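Local coordinates for protein serine protease inhibitor 4, isoform B (Drosophila melanogaster, PDB 4P0F) that probably inhibits serine- and cysteine-type endopeptidases as a member of the serpin family, captured here after cleavage, at residues K96-D101 / A134-W139; K172-H177 / P224-D229; H358-V363 / G375-L380. All blocks are in the same frame, centred on the assembly; numbering follows the deposited sequence.

Contact 1: residues K96-D101 / A134-W139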
loop_
_atom_site.group_PDB
_atom_site.type_symbol
_atom_site.label_atom_id
_atom_site.label_comp_id
_atom_site.label_asym_id
_atom_site.label_seq_id
_atom_site.Cartn_x
_atom_site.Cartn_y
_atom_site.Cartn_z
ATOM N N LYS A 96 14.486 5.096 -0.986
ATOM C CA LYS A 96 15.557 6.031 -0.660
ATOM C C LYS A 96 15.657 6.219 0.838
ATOM O O LYS A 96 14.651 6.226 1.535
ATOM C CB LYS A 96 15.330 7.381 -1.344
ATOM C CG LYS A 96 16.500 8.360 -1.216
ATOM C CD LYS A 96 16.475 9.412 -2.313
ATOM C CE LYS A 96 17.696 10.309 -2.259
ATOM N NZ LYS A 96 17.747 11.233 -3.440
ATOM N N ILE A 97 16.883 6.397 1.320
ATOM C CA ILE A 97 17.108 6.706 2.721
ATOM C C ILE A 97 17.735 8.097 2.818
ATOM O O ILE A 97 18.599 8.460 2.019
ATOM C CB ILE A 97 18.006 5.652 3.414
ATOM C CG1 ILE A 97 18.101 5.947 4.912
ATOM C CG2 ILE A 97 19.392 5.590 2.784
ATOM C CD1 ILE A 97 18.735 4.809 5.734
ATOM N N PHE A 98 17.258 8.870 3.787
ATOM C CA PHE A 98 17.750 10.218 4.021
ATOM C C PHE A 98 18.375 10.240 5.408
ATOM O O PHE A 98 17.706 9.922 6.389
ATOM C CB PHE A 98 16.623 11.230 3.903
ATOM C CG PHE A 98 15.908 11.195 2.573
ATOM C CD1 PHE A 98 14.838 10.337 2.369
ATOM C CD2 PHE A 98 16.297 12.035 1.543
ATOM C CE1 PHE A 98 14.182 10.316 1.161
ATOM C CE2 PHE A 98 15.640 12.020 0.327
ATOM C CZ PHE A 98 14.579 11.155 0.139
ATOM N N VAL A 99 19.655 10.607 5.478
ATOM C CA VAL A 99 20.465 10.405 6.686
ATOM C C VAL A 99 20.986 11.734 7.234
ATOM O O VAL A 99 21.473 12.576 6.484
ATOM C CB VAL A 99 21.663 9.477 6.394
ATOM C CG1 VAL A 99 22.445 9.140 7.687
ATOM C CG2 VAL A 99 21.178 8.201 5.705
ATOM N N MET A 100 20.858 11.913 8.543
ATOM C CA MET A 100 21.365 13.106 9.230
ATOM C C MET A 100 22.804 13.403 8.812
ATOM O O MET A 100 23.659 12.516 8.861
ATOM C CB MET A 100 21.269 12.903 10.751
ATOM C CG MET A 100 21.761 14.061 11.630
ATOM S SD MET A 100 20.622 15.464 11.654
ATOM C CE MET A 100 21.153 16.316 10.253
ATOM N N ASP A 101 23.068 14.639 8.376
ATOM C CA ASP A 101 24.433 15.048 8.032
ATOM C C ASP A 101 25.407 14.642 9.123
ATOM O O ASP A 101 25.149 14.877 10.301
ATOM C CB ASP A 101 24.547 16.561 7.846
ATOM C CG ASP A 101 23.953 17.057 6.537
ATOM O OD1 ASP A 101 23.795 16.263 5.583
ATOM O OD2 ASP A 101 23.666 18.271 6.469
ATOM N N ALA A 134 11.253 19.219 2.780
ATOM C CA ALA A 134 11.076 19.587 1.379
ATOM C C ALA A 134 11.885 18.650 0.484
ATOM O O ALA A 134 11.401 18.215 -0.553
ATOM C CB ALA A 134 11.478 21.041 1.142
ATOM N N THR A 135 13.112 18.331 0.887
ATOM C CA THR A 135 13.947 17.405 0.121
ATOM C C THR A 135 13.282 16.032 -0.008
ATOM O O THR A 135 13.180 15.479 -1.104
ATOM C CB THR A 135 15.337 17.264 0.765
ATOM O OG1 THR A 135 16.003 18.522 0.659
ATOM C CG2 THR A 135 16.176 16.202 0.067
ATOM N N ILE A 136 12.824 15.494 1.114
ATOM C CA ILE A 136 12.139 14.206 1.128
ATOM C C ILE A 136 10.859 14.258 0.301
ATOM O O ILE A 136 10.598 13.390 -0.543
ATOM C CB ILE A 136 11.814 13.775 2.578
ATOM C CG1 ILE A 136 13.119 13.515 3.345
ATOM C CG2 ILE A 136 10.909 12.543 2.594
ATOM C CD1 ILE A 136 12.981 13.514 4.875
ATOM N N ASN A 137 10.059 15.282 0.543
ATOM C CA ASN A 137 8.727 15.331 -0.039
ATOM C C ASN A 137 8.778 15.630 -1.527
ATOM O O ASN A 137 7.939 15.146 -2.293
ATOM C CB ASN A 137 7.883 16.351 0.710
ATOM C CG ASN A 137 7.564 15.895 2.124
ATOM O OD1 ASN A 137 7.617 14.701 2.423
ATOM N ND2 ASN A 137 7.246 16.837 2.998
ATOM N N ASN A 138 9.779 16.395 -1.948
ATOM C CA ASN A 138 9.967 16.651 -3.367
ATOM C C ASN A 138 10.384 15.378 -4.104
ATOM O O ASN A 138 9.939 15.131 -5.227
ATOM C CB ASN A 138 10.996 17.761 -3.578
ATOM C CG ASN A 138 10.463 19.128 -3.187
ATOM O OD1 ASN A 138 9.259 19.314 -3.018
ATOM N ND2 ASN A 138 11.362 20.100 -3.054
ATOM N N TRP A 139 11.205 14.557 -3.460
ATOM C CA TRP A 139 11.625 13.296 -4.045
ATOM C C TRP A 139 10.392 12.394 -4.197
ATOM O O TRP A 139 10.172 11.809 -5.256
ATOM C CB TRP A 139 12.707 12.618 -3.187
ATOM C CG TRP A 139 13.155 11.299 -3.750
ATOM C CD1 TRP A 139 14.101 11.098 -4.711
ATOM C CD2 TRP A 139 12.653 9.995 -3.403
ATOM N NE1 TRP A 139 14.225 9.754 -4.983
ATOM C CE2 TRP A 139 13.345 9.058 -4.196
ATOM C CE3 TRP A 139 11.686 9.536 -2.503
ATOM C CZ2 TRP A 139 13.104 7.687 -4.112
ATOM C CZ3 TRP A 139 11.441 8.171 -2.428
ATOM C CH2 TRP A 139 12.147 7.267 -3.232
HETATM O O HOH W 1 17.380 10.014 -5.863
#

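Contact 2: residues K172-H177 / P224-D229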
loop_
_atom_site.group_PDB
_atom_site.type_symbol
_atom_site.label_atom_id
_atom_site.label_comp_id
_atom_site.label_asym_id
_atom_site.label_seq_id
_atom_site.Cartn_x
_atom_site.Cartn_y
_atom_site.Cartn_z
ATOM N N LYS A 172 0.308 3.314 -13.326
ATOM C CA LYS A 172 -0.605 3.854 -14.324
ATOM C C LYS A 172 -0.832 2.794 -15.385
ATOM O O LYS A 172 0.088 2.421 -16.109
ATOM C CB LYS A 172 -0.067 5.139 -14.946
ATOM C CG LYS A 172 -0.946 5.668 -16.086
ATOM C CD LYS A 172 -1.513 7.037 -15.779
ATOM C CE LYS A 172 -2.207 7.633 -16.995
ATOM N NZ LYS A 172 -2.664 9.026 -16.744
ATOM N N GLY A 173 -2.061 2.303 -15.462
ATOM C CA GLY A 173 -2.394 1.239 -16.381
ATOM C C GLY A 173 -3.593 1.612 -17.225
ATOM O O GLY A 173 -4.443 2.386 -16.791
ATOM N N THR A 174 -3.632 1.072 -18.435
ATOM C CA THR A 174 -4.777 1.206 -19.321
ATOM C C THR A 174 -5.560 -0.099 -19.314
ATOM O O THR A 174 -4.962 -1.167 -19.359
ATOM C CB THR A 174 -4.318 1.550 -20.754
ATOM O OG1 THR A 174 -3.531 2.750 -20.709
ATOM C CG2 THR A 174 -5.506 1.737 -21.682
ATOM N N TRP A 175 -6.888 -0.033 -19.258
ATOM C CA TRP A 175 -7.666 -1.267 -19.270
ATOM C C TRP A 175 -7.406 -2.042 -20.557
ATOM O O TRP A 175 -7.261 -1.453 -21.636
ATOM C CB TRP A 175 -9.166 -1.016 -19.168
ATOM C CG TRP A 175 -9.667 -0.314 -17.956
ATOM C CD1 TRP A 175 -10.357 0.853 -17.935
ATOM C CD2 TRP A 175 -9.554 -0.739 -16.596
ATOM N NE1 TRP A 175 -10.687 1.186 -16.649
ATOM C CE2 TRP A 175 -10.200 0.227 -15.806
ATOM C CE3 TRP A 175 -8.971 -1.843 -15.967
ATOM C CZ2 TRP A 175 -10.276 0.133 -14.429
ATOM C CZ3 TRP A 175 -9.046 -1.932 -14.599
ATOM C CH2 TRP A 175 -9.697 -0.957 -13.843
ATOM N N GLN A 176 -7.379 -3.365 -20.448
ATOM C CA GLN A 176 -7.363 -4.211 -21.630
ATOM C C GLN A 176 -8.638 -3.921 -22.411
ATOM O O GLN A 176 -8.619 -3.805 -23.634
ATOM C CB GLN A 176 -7.274 -5.692 -21.245
ATOM C CG GLN A 176 -7.239 -6.638 -22.443
ATOM C CD GLN A 176 -5.936 -6.558 -23.222
ATOM O OE1 GLN A 176 -4.854 -6.495 -22.640
ATOM N NE2 GLN A 176 -6.035 -6.563 -24.550
ATOM N N HIS A 177 -9.738 -3.792 -21.674
ATOM C CA HIS A 177 -11.027 -3.401 -22.246
ATOM C C HIS A 177 -11.508 -2.106 -21.615
ATOM O O HIS A 177 -12.051 -2.107 -20.513
ATOM C CB HIS A 177 -12.066 -4.500 -22.039
ATOM C CG HIS A 177 -11.618 -5.844 -22.516
ATOM N ND1 HIS A 177 -11.303 -6.097 -23.834
ATOM C CD2 HIS A 177 -11.425 -7.007 -21.854
ATOM C CE1 HIS A 177 -10.940 -7.359 -23.962
ATOM N NE2 HIS A 177 -11.004 -7.934 -22.776
ATOM N N PRO A 224 -8.436 -6.681 -16.181
ATOM C CA PRO A 224 -7.007 -6.661 -16.506
ATOM C C PRO A 224 -6.538 -5.359 -17.147
ATOM O O PRO A 224 -7.306 -4.681 -17.814
ATOM C CB PRO A 224 -6.859 -7.832 -17.483
ATOM C CG PRO A 224 -8.182 -7.926 -18.142
ATOM C CD PRO A 224 -9.189 -7.565 -17.085
ATOM N N TYR A 225 -5.268 -5.024 -16.926
ATOM C CA TYR A 225 -4.612 -3.906 -17.605
ATOM C C TYR A 225 -3.805 -4.427 -18.789
ATOM O O TYR A 225 -3.203 -5.493 -18.703
ATOM C CB TYR A 225 -3.699 -3.151 -16.621
ATOM C CG TYR A 225 -4.475 -2.560 -15.479
ATOM C CD1 TYR A 225 -5.162 -1.369 -15.637
ATOM C CD2 TYR A 225 -4.541 -3.199 -14.253
ATOM C CE1 TYR A 225 -5.902 -0.831 -14.609
ATOM C CE2 TYR A 225 -5.277 -2.666 -13.206
ATOM C CZ TYR A 225 -5.946 -1.473 -13.396
ATOM O OH TYR A 225 -6.686 -0.935 -12.381
ATOM N N LYS A 226 -3.778 -3.688 -19.891
ATOM C CA LYS A 226 -3.072 -4.166 -21.073
ATOM C C LYS A 226 -1.564 -4.146 -20.832
ATOM O O LYS A 226 -1.071 -3.395 -19.987
ATOM C CB LYS A 226 -3.436 -3.341 -22.314
ATOM C CG LYS A 226 -3.292 -1.847 -22.157
ATOM C CD LYS A 226 -3.745 -1.106 -23.414
ATOM C CE LYS A 226 -2.751 -1.254 -24.550
ATOM N NZ LYS A 226 -2.668 -0.016 -25.378
ATOM N N ASP A 227 -0.851 -5.001 -21.559
ATOM C CA ASP A 227 0.609 -5.046 -21.509
ATOM C C ASP A 227 1.134 -5.241 -20.092
ATOM O O ASP A 227 2.131 -4.632 -19.703
ATOM C CB ASP A 227 1.197 -3.764 -22.098
ATOM C CG ASP A 227 0.714 -3.496 -23.506
ATOM O OD1 ASP A 227 0.411 -4.473 -24.227
ATOM O OD2 ASP A 227 0.638 -2.309 -23.890
ATOM N N SER A 228 0.460 -6.088 -19.322
ATOM C CA SER A 228 0.868 -6.342 -17.947
ATOM C C SER A 228 0.211 -7.594 -17.402
ATOM O O SER A 228 -0.735 -8.108 -17.995
ATOM C CB SER A 228 0.509 -5.153 -17.059
ATOM O OG SER A 228 -0.843 -5.234 -16.650
ATOM N N ASP A 229 0.716 -8.082 -16.271
ATOM C CA ASP A 229 0.058 -9.157 -15.534
ATOM C C ASP A 229 -0.647 -8.585 -14.304
ATOM O O ASP A 229 -0.875 -9.283 -13.314
ATOM C CB ASP A 229 1.066 -10.235 -15.129
ATOM C CG ASP A 229 1.594 -11.014 -16.320
ATOM O OD1 ASP A 229 0.816 -11.242 -17.272
ATOM O OD2 ASP A 229 2.782 -11.398 -16.306
HETATM O O HOH W 2 -1.499 -0.660 -19.177
HETATM O O HOH W 3 -3.996 -7.947 -20.244
HETATM O O HOH W 4 -2.481 -6.533 -23.342
HETATM O O HOH W 5 -9.951 -4.586 -18.818
#

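Contact 3: residues H358-V363 / G375-L380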
loop_
_atom_site.group_PDB
_atom_site.type_symbol
_atom_site.label_atom_id
_atom_site.label_comp_id
_atom_site.label_asym_id
_atom_site.label_seq_id
_atom_site.Cartn_x
_atom_site.Cartn_y
_atom_site.Cartn_z
ATOM N N HIS A 358 -22.878 -0.347 -4.594
ATOM C CA HIS A 358 -22.934 -0.260 -3.144
ATOM C C HIS A 358 -21.536 -0.624 -2.657
ATOM O O HIS A 358 -20.695 -0.992 -3.477
ATOM C CB HIS A 358 -24.048 -1.154 -2.574
ATOM C CG HIS A 358 -23.890 -2.612 -2.873
ATOM N ND1 HIS A 358 -24.630 -3.259 -3.842
ATOM C CD2 HIS A 358 -23.108 -3.559 -2.307
ATOM C CE1 HIS A 358 -24.296 -4.537 -3.866
ATOM N NE2 HIS A 358 -23.374 -4.745 -2.945
ATOM N N PRO A 359 -21.257 -0.478 -1.348
ATOM C CA PRO A 359 -19.852 -0.561 -0.921
ATOM C C PRO A 359 -19.136 -1.865 -1.272
ATOM O O PRO A 359 -19.712 -2.957 -1.177
ATOM C CB PRO A 359 -19.950 -0.381 0.598
ATOM C CG PRO A 359 -21.124 0.522 0.760
ATOM C CD PRO A 359 -22.119 0.025 -0.262
ATOM N N PHE A 360 -17.876 -1.729 -1.681
ATOM C CA PHE A 360 -17.074 -2.859 -2.123
ATOM C C PHE A 360 -15.612 -2.679 -1.756
ATOM O O PHE A 360 -15.178 -1.587 -1.355
ATOM C CB PHE A 360 -17.220 -3.083 -3.638
ATOM C CG PHE A 360 -16.781 -1.915 -4.495
ATOM C CD1 PHE A 360 -15.463 -1.797 -4.924
ATOM C CD2 PHE A 360 -17.696 -0.960 -4.900
ATOM C CE1 PHE A 360 -15.074 -0.735 -5.723
ATOM C CE2 PHE A 360 -17.311 0.099 -5.695
ATOM C CZ PHE A 360 -15.996 0.210 -6.105
ATOM N N THR A 361 -14.860 -3.772 -1.844
ATOM C CA THR A 361 -13.429 -3.728 -1.612
ATOM C C THR A 361 -12.735 -4.064 -2.927
ATOM O O THR A 361 -13.322 -4.680 -3.823
ATOM C CB THR A 361 -12.999 -4.681 -0.459
ATOM O OG1 THR A 361 -11.583 -4.581 -0.252
ATOM C CG2 THR A 361 -13.337 -6.085 -0.770
ATOM N N TYR A 362 -11.505 -3.596 -3.074
ATOM C CA TYR A 362 -10.768 -3.805 -4.310
ATOM C C TYR A 362 -9.279 -3.965 -4.015
ATOM O O TYR A 362 -8.768 -3.497 -2.990
ATOM C CB TYR A 362 -11.009 -2.651 -5.302
ATOM C CG TYR A 362 -10.538 -1.311 -4.797
ATOM C CD1 TYR A 362 -9.212 -0.927 -4.945
ATOM C CD2 TYR A 362 -11.402 -0.448 -4.142
ATOM C CE1 TYR A 362 -8.765 0.285 -4.473
ATOM C CE2 TYR A 362 -10.960 0.774 -3.661
ATOM C CZ TYR A 362 -9.639 1.132 -3.829
ATOM O OH TYR A 362 -9.188 2.338 -3.343
ATOM N N VAL A 363 -8.604 -4.656 -4.921
ATOM C CA VAL A 363 -7.182 -4.940 -4.824
ATOM C C VAL A 363 -6.559 -4.803 -6.200
ATOM O O VAL A 363 -7.089 -5.317 -7.179
ATOM C CB VAL A 363 -6.914 -6.363 -4.298
ATOM C CG1 VAL A 363 -5.427 -6.528 -3.944
ATOM C CG2 VAL A 363 -7.787 -6.670 -3.100
ATOM N N GLY A 375 -8.035 -1.383 -1.143
ATOM C CA GLY A 375 -8.913 -0.336 -0.669
ATOM C C GLY A 375 -10.372 -0.705 -0.562
ATOM O O GLY A 375 -10.776 -1.830 -0.859
ATOM N N SER A 376 -11.139 0.277 -0.102
ATOM C CA SER A 376 -12.578 0.195 0.078
ATOM C C SER A 376 -13.260 1.395 -0.542
ATOM O O SER A 376 -12.746 2.506 -0.470
ATOM C CB SER A 376 -12.946 0.172 1.561
ATOM O OG SER A 376 -12.608 -1.044 2.173
ATOM N N VAL A 377 -14.432 1.166 -1.120
ATOM C CA VAL A 377 -15.336 2.255 -1.466
ATOM C C VAL A 377 -16.552 2.109 -0.579
ATOM O O VAL A 377 -17.318 1.160 -0.724
ATOM C CB VAL A 377 -15.735 2.239 -2.945
ATOM C CG1 VAL A 377 -16.720 3.370 -3.234
ATOM C CG2 VAL A 377 -14.505 2.386 -3.826
ATOM N N VAL A 378 -16.724 3.051 0.341
ATOM C CA VAL A 378 -17.797 2.968 1.322
ATOM C C VAL A 378 -18.803 4.094 1.148
ATOM O O VAL A 378 -20.002 3.898 1.316
ATOM C CB VAL A 378 -17.230 3.005 2.755
ATOM C CG1 VAL A 378 -18.346 2.957 3.787
ATOM C CG2 VAL A 378 -16.268 1.841 2.965
ATOM N N ARG A 379 -18.301 5.274 0.829
ATOM C CA ARG A 379 -19.143 6.447 0.653
ATOM C C ARG A 379 -18.738 7.159 -0.612
ATOM O O ARG A 379 -17.563 7.427 -0.817
ATOM C CB ARG A 379 -19.016 7.400 1.844
ATOM C CG ARG A 379 -19.441 6.810 3.175
ATOM C CD ARG A 379 -19.294 7.829 4.296
ATOM N NE ARG A 379 -19.597 7.250 5.603
ATOM C CZ ARG A 379 -19.666 7.946 6.734
ATOM N NH1 ARG A 379 -19.457 9.256 6.731
ATOM N NH2 ARG A 379 -19.951 7.329 7.874
ATOM N N LEU A 380 -19.708 7.469 -1.464
ATOM C CA LEU A 380 -19.439 8.293 -2.628
ATOM C C LEU A 380 -20.420 9.445 -2.669
ATOM O O LEU A 380 -21.534 9.336 -2.169
ATOM C CB LEU A 380 -19.534 7.479 -3.915
ATOM C CG LEU A 380 -18.467 6.414 -4.134
ATOM C CD1 LEU A 380 -18.785 5.626 -5.396
ATOM C CD2 LEU A 380 -17.082 7.044 -4.231
HETATM O O HOH W 6 -10.767 3.663 -1.746
#

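Contact 1: residues K96-D101 / A134-W139
Helix F of the serpin fold lies over the face of sheet A, and at this contact Lys96 and Phe98 of strand 96-100 pack against Ile136 and Trp139 of helix 134-139. The two elements run antiparallel, their short axes 10.2 Å apart at 174°, and no direct hydrogen bond joins them. The work falls to side chains and one water. The Lys96 chain, fully extended and with CG anti to its own backbone N (chi1 -172°), passes over a face of the indole. Its CD stands 3.6 Å from the centroid of the five-membered ring of Trp139 in a CH-pi contact, while CB of Lys96 sits 3.6 Å from CZ2 of Trp139. That course carries the ammonium past the indole rim to water 1, which accepts from Lys96 NZ at 2.7 Å and, weakly, from Trp139 NE1. Lys96 NZ has a second partner in Gln122 OE1. Phe98 approaches the same indole face edge-on: the offset edge-to-face pair has its planes at 75° and its centroids 5.9 Å apart. Its own ring is filled on both faces, with Ile136 CG1 centred over one, 3.7 Å from the Phe98 centroid, and CG of Lys96 above the other, nearer the rim. Thr135 adds only its methyl group, 4.2 Å from Phe98 CE2. Strand 91-100 lies between strands 120-124 and 161-174, and helix 129-143 reaches all three: Thr135 touches Gln122 of strand 120-124, and Trp139 touches Val166 of strand 161-174.

Contact 2: residues K172-H177 / P224-D229
Trp175 and Tyr225 run abreast in one direction, their planes 13° apart but displaced so that little of one ring covers the other. The six-membered ring of Trp175 and the Tyr225 ring have centroids 4.6 Å apart, and the close point is CE1 of Tyr225 over the indole face, 3.3 Å from Trp175 CZ3. With CG beside the backbone N in both residues, each ring swings back towards the other, although CB of Trp175 starts out pointing away. Their polar ends are held outside the pair, Trp175 NE1 by Asn325 O and Tyr225 OH by Thr329 OG1. Gly173 leaves room for the phenol: its C is 3.7 Å from Tyr225 CD1, where a side chain would collide. The pair sits where strand 161-174 of sheet A ends against the turn between strands 218-224 and 230-237 of sheet B, in the region called the breach in serpins, beside strand 328-341, which corresponds to the reactive-centre loop inserted after cleavage. Here the backbones meet in a single beta bridge, Trp175 with Tyr225. Lys226 N meets Thr174 O nearly head-on to the carbonyl at 2.8 Å. The bond from Gln176 N to Pro224 O, 2.9 Å, is almost straight at its hydrogen (177°), with the donor tilted from the carbonyl plane; Pro224 O also reaches the indole edge and accepts from water 5. Beyond the bridge, CD of Lys226 runs alongside CG2 of Thr174 at 3.8 Å. Gln176 crosses Lys226 at about a right angle, its OE1 3.5 Å from Lys226 CB, and waters 3 and 4 tie that same oxygen to Tyr225 O and Asp227 N.

Contact 3: residues H358-V363 / G375-L380
Four backbone hydrogen bonds knit Phe360 and Tyr362 to Val377 and Gly375, the two strands of an antiparallel hairpin in serpin sheet B. Phe360 and Val377 each donate their N-H to the other's carbonyl, the bond from Val377 N to Phe360 O being the shorter at 2.9 Å, and Tyr362 with Gly375 forms the second hydrogen-bonded pair. Between them Thr361 and Ser376 face each other as a non-hydrogen-bonded pair. A side chain adds a fifth bond: a chi1 of -179° brings Thr361 OG1 to Gly375 O, to which it donates at 2.9 Å. That carbonyl is thus gripped twice, by OG1 of Thr361 and N of Tyr362 arriving from opposite faces of its plane.

On the face carrying Phe360, Tyr362 and Val377, away from Thr361 and Ser376, the contacts are mainly apolar. The Phe360 ring lies beside Val377, whose CB stands 3.9 Å from the ring centroid over its face, with CG2 of Val377 3.5 Å from Phe360 CZ. Tyr362 folds back over its partner strand because CG sits between backbone N and carbonyl carbon (chi1 62°), and its face meets CA of Gly375 at 3.8 Å from the ring centroid. A side chain on Gly375 would run into the phenol oxygen. Water finishes the set: water 6, in the plane of the Tyr362 ring, lies 2.6 Å from Tyr362 OH and donates to Ser376 O. Trimming Tyr362 to an alanine would probably uncover Gly375 CA, opening a gap there, and deprive water 6 of its phenol partner.

Around the hairpin, strand 360-366 pairs with strand 230-237 and strand 370-377 with strand 35-36. Phe274 of strand 263-281 touches Phe360 and Val377, whereas Tyr22 of helix 6-28 bonds Thr361 OG1 and Ser376 OG.

Along the chain the three contacts come in series, contact 1 closing before contact 2 opens and contact 2 before contact 3. Contacts 1 and 2 both use sheet A strands, the neighbours 91-100 and 161-174, and their centres (contact 1 to contact 2) are about 33 Å apart; contact 2 joins the end of its strand to the sheet B turn 224-229. Contact 3, in the sheet B hairpin, is about 21 Å from contact 2 between centres and about 34 Å from contact 1, on the opposite side of the chain's centre. Strand 230-237, following that turn and pairing with strand 360-366, ties contact 2 to contact 3, so the sheet that takes up the cleaved loop is connected to sheet B.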